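PDB 3TC3: UV damage endonuclease from Sulfolobus acidocaldarius, which probably acts as a metal-dependent endonuclease that nicks DNA at UV-induced and other lesions to start excision repair. Local coordinates for residues 116-121 and 148-153. Sequence-based numbering, arbitrary orientation. Where two conformers were deposited one is given.
Sequences IRISMH and DLLDSM
Met120 reaches from strand 117-120 to Leu149 and Leu150 of helix 133-153, inside the beta-alpha-beta unit that leads on to strand 158-162 in this TIM barrel. Met120 SD lies 4.0 Å from Leu150 CG, the two side chains sliding past each other in opposite directions. A bend at the last torsion (chi3 75°) then turns the methyl aside to Leu149, where Met120 CE meets Leu149 CD2 at 3.7 Å and the two side chains cross at about a right angle. One thioether thus touches both leucines.

Two residues back along the strand, on the same outward face, Ile118 puts its branch methyl CG2 3.9 Å from Leu150 CD2. With CG1 beside the backbone N (chi1 -69°), that methyl is left anti to the N and is the group that meets the leucine. Leu150 CD2 is shared, because Met120 SD also lies 4.1 Å from it.

The axes of strand 117-120 and of the helical segment 148-153 come within 10.8 Å and run nearly antiparallel, at 156°, as expected where a barrel helix returns along the strand before it. Ser119, between the two contacting residues, points away from the helix. Helix 101-113 closes one flank, with Leu104 on Leu149 and Ile111 on Ile118; Ile159 of the next strand packs on Leu150. Behind the leucines, Leu149 O takes two bonds, from Met153 N and from Ser152 OG at 2.7 Å, the hydroxyl tilted 19° from the carbonyl plane.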
ATOM      1  N   ILE A 116       9.554  -0.848 -11.879  1.00 21.29           N
ATOM      2  CA  ILE A 116       8.248  -1.135 -11.279  1.00 18.55           C
ATOM      3  C   ILE A 116       8.205  -0.435  -9.908  1.00 16.99           C
ATOM      4  O   ILE A 116       9.178  -0.467  -9.124  1.00 18.29           O
ATOM      5  CB  ILE A 116       7.968  -2.619 -11.190  1.00 18.34           C
ATOM      6  CG1 ILE A 116       7.882  -3.202 -12.622  1.00 21.15           C
ATOM      7  CG2 ILE A 116       6.730  -2.920 -10.342  1.00 18.14           C
ATOM      8  CD1 ILE A 116       7.817  -4.683 -12.651  1.00 21.71           C
ATOM      9  N   ARG A 117       7.117   0.233  -9.615  1.00 15.05           N
ATOM     10  CA  ARG A 117       6.996   0.945  -8.303  1.00 13.22           C
ATOM     11  C   ARG A 117       6.271   0.011  -7.370  1.00 12.77           C
ATOM     12  O   ARG A 117       5.343  -0.659  -7.791  1.00 12.06           O
ATOM     13  CB  ARG A 117       6.155   2.185  -8.503  1.00 15.36           C
ATOM     14  CG  ARG A 117       6.052   3.148  -7.367  1.00 17.10           C
ATOM     15  CD  ARG A 117       6.919   4.317  -7.554  1.00 22.96           C
ATOM     16  NE  ARG A 117       7.012   5.160  -6.366  1.00 21.86           N
ATOM     17  CZ  ARG A 117       6.414   6.343  -6.223  1.00 20.97           C
ATOM     18  NH1 ARG A 117       5.555   6.869  -7.122  1.00 21.73           N
ATOM     19  NH2 ARG A 117       6.773   7.026  -5.111  1.00 21.53           N
ATOM     20  N   ILE A 118       6.660   0.044  -6.099  1.00 11.70           N
ATOM     21  CA  ILE A 118       6.089  -0.928  -5.113  1.00 11.05           C
ATOM     22  C   ILE A 118       5.539  -0.209  -3.864  1.00 11.49           C
ATOM     23  O   ILE A 118       6.186   0.708  -3.285  1.00 11.46           O
ATOM     24  CB  ILE A 118       7.212  -1.917  -4.654  1.00 12.08           C
ATOM     25  CG1 ILE A 118       7.612  -2.865  -5.825  1.00 13.22           C
ATOM     26  CG2 ILE A 118       6.779  -2.774  -3.481  1.00 12.91           C
ATOM     27  CD1 ILE A 118       6.441  -3.693  -6.410  1.00 14.96           C
ATOM     28  N   SER A 119       4.388  -0.646  -3.409  1.00 10.83           N
ATOM     29  CA  SER A 119       3.889  -0.213  -2.116  1.00 10.65           C
ATOM     30  C   SER A 119       3.450  -1.475  -1.332  1.00 10.81           C
ATOM     31  O   SER A 119       3.412  -2.604  -1.893  1.00 10.41           O
ATOM     32  CB  SER A 119       2.715   0.742  -2.227  1.00 11.25           C
ATOM     33  OG  SER A 119       1.617   0.075  -2.830  1.00 12.51           O
ATOM     34  N   MET A 120       3.275  -1.307  -0.015  1.00  9.38           N
ATOM     35  CA  MET A 120       2.665  -2.334   0.818  1.00  9.81           C
ATOM     36  C   MET A 120       1.775  -1.596   1.778  1.00  9.69           C
ATOM     37  O   MET A 120       2.083  -0.481   2.193  1.00 10.23           O
ATOM     38  CB  MET A 120       3.671  -3.164   1.625  1.00 10.33           C
ATOM     39  CG  MET A 120       4.668  -3.965   0.687  1.00 11.26           C
ATOM     40  SD  MET A 120       5.739  -5.061   1.719  1.00 11.74           S
ATOM     41  CE  MET A 120       4.540  -6.362   2.114  1.00 11.87           C
ATOM     42  N   HIS A 121       0.722  -2.301   2.262  1.00 10.11           N
ATOM     43  CA  HIS A 121      -0.207  -1.697   3.276  0.50 11.68           C
ATOM     44  C   HIS A 121      -0.442  -2.776   4.319  1.00 11.86           C
ATOM     45  O   HIS A 121      -1.197  -3.719   4.115  1.00 14.09           O
ATOM     46  CB  HIS A 121      -1.530  -1.360   2.554  0.50 13.69           C
ATOM     47  CG  HIS A 121      -2.659  -0.828   3.442  0.50 16.52           C
ATOM     48  ND1 HIS A 121      -3.432  -1.608   4.198  0.50 20.72           N
ATOM     49  CD2 HIS A 121      -3.202   0.459   3.526  0.50 21.36           C
ATOM     50  CE1 HIS A 121      -4.405  -0.866   4.793  0.50 22.93           C
ATOM     51  NE2 HIS A 121      -4.279   0.397   4.364  0.50 21.74           N
ATOM     52  N   ASP A 148      11.802  -5.187   6.423  1.00 13.22           N
ATOM     53  CA  ASP A 148      12.737  -6.306   6.150  1.00 15.87           C
ATOM     54  C   ASP A 148      12.454  -6.934   4.766  1.00 15.51           C
ATOM     55  O   ASP A 148      13.390  -7.437   4.098  1.00 15.67           O
ATOM     56  CB  ASP A 148      12.600  -7.393   7.236  1.00 17.43           C
ATOM     57  CG  ASP A 148      13.233  -6.990   8.577  1.00 19.17           C
ATOM     58  OD1 ASP A 148      13.951  -5.979   8.618  1.00 21.53           O
ATOM     59  OD2 ASP A 148      12.952  -7.702   9.547  1.00 20.35           O
ATOM     60  N   LEU A 149      11.153  -7.114   4.446  1.00 12.98           N
ATOM     61  CA  LEU A 149      10.824  -7.780   3.163  1.00 13.45           C
ATOM     62  C   LEU A 149      11.371  -6.947   1.992  1.00 13.23           C
ATOM     63  O   LEU A 149      12.070  -7.463   1.082  1.00 14.81           O
ATOM     64  CB  LEU A 149       9.315  -8.032   3.043  1.00 12.89           C
ATOM     65  CG  LEU A 149       8.881  -8.724   1.760  1.00 13.31           C
ATOM     66  CD1 LEU A 149       9.462 -10.179   1.751  1.00 14.00           C
ATOM     67  CD2 LEU A 149       7.396  -8.710   1.617  1.00 13.70           C
ATOM     68  N   LEU A 150      11.094  -5.665   2.003  1.00 12.15           N
ATOM     69  CA  LEU A 150      11.571  -4.723   0.979  1.00 13.21           C
ATOM     70  C   LEU A 150      13.123  -4.680   0.979  1.00 14.17           C
ATOM     71  O   LEU A 150      13.741  -4.709  -0.129  1.00 15.85           O
ATOM     72  CB  LEU A 150      10.949  -3.355   1.242  1.00 12.24           C
ATOM     73  CG  LEU A 150       9.375  -3.447   1.069  1.00 11.15           C
ATOM     74  CD1 LEU A 150       8.792  -2.086   1.505  1.00 12.09           C
ATOM     75  CD2 LEU A 150       8.963  -3.707  -0.358  1.00 12.23           C
ATOM     76  N   ASP A 151      13.742  -4.676   2.185  1.00 14.43           N
ATOM     77  CA  ASP A 151      15.202  -4.709   2.230  1.00 16.25           C
ATOM     78  C   ASP A 151      15.732  -5.975   1.600  1.00 16.57           C
ATOM     79  O   ASP A 151      16.782  -5.956   0.938  1.00 17.92           O
ATOM     80  CB  ASP A 151      15.640  -4.684   3.668  1.00 18.21           C
ATOM     81  CG  ASP A 151      15.644  -3.334   4.317  1.00 21.15           C
ATOM     82  OD1 ASP A 151      15.517  -2.295   3.662  1.00 24.33           O
ATOM     83  OD2 ASP A 151      15.841  -3.335   5.556  1.00 25.16           O
ATOM     84  N   SER A 152      15.100  -7.111   1.805  1.00 15.60           N
ATOM     85  CA  SER A 152      15.599  -8.392   1.310  1.00 16.44           C
ATOM     86  C   SER A 152      15.525  -8.452  -0.186  1.00 18.52           C
ATOM     87  O   SER A 152      16.315  -9.204  -0.812  1.00 21.12           O
ATOM     88  CB  SER A 152      14.801  -9.550   1.934  1.00 16.71           C
ATOM     89  OG  SER A 152      13.507  -9.733   1.324  1.00 17.95           O
ATOM     90  N   MET A 153      14.605  -7.692  -0.789  1.00 16.92           N
ATOM     91  CA  MET A 153      14.509  -7.588  -2.253  1.00 17.21           C
ATOM     92  C   MET A 153      15.505  -6.564  -2.809  1.00 17.77           C
ATOM     93  O   MET A 153      15.715  -6.531  -4.025  1.00 19.92           O
ATOM     94  CB  MET A 153      13.092  -7.182  -2.682  1.00 18.21           C
ATOM     95  CG  MET A 153      12.131  -8.254  -2.271  1.00 17.33           C
ATOM     96  SD  MET A 153      10.422  -7.800  -2.679  1.00 17.40           S
ATOM     97  CE  MET A 153       9.555  -9.304  -2.309  1.00 16.53           C
TER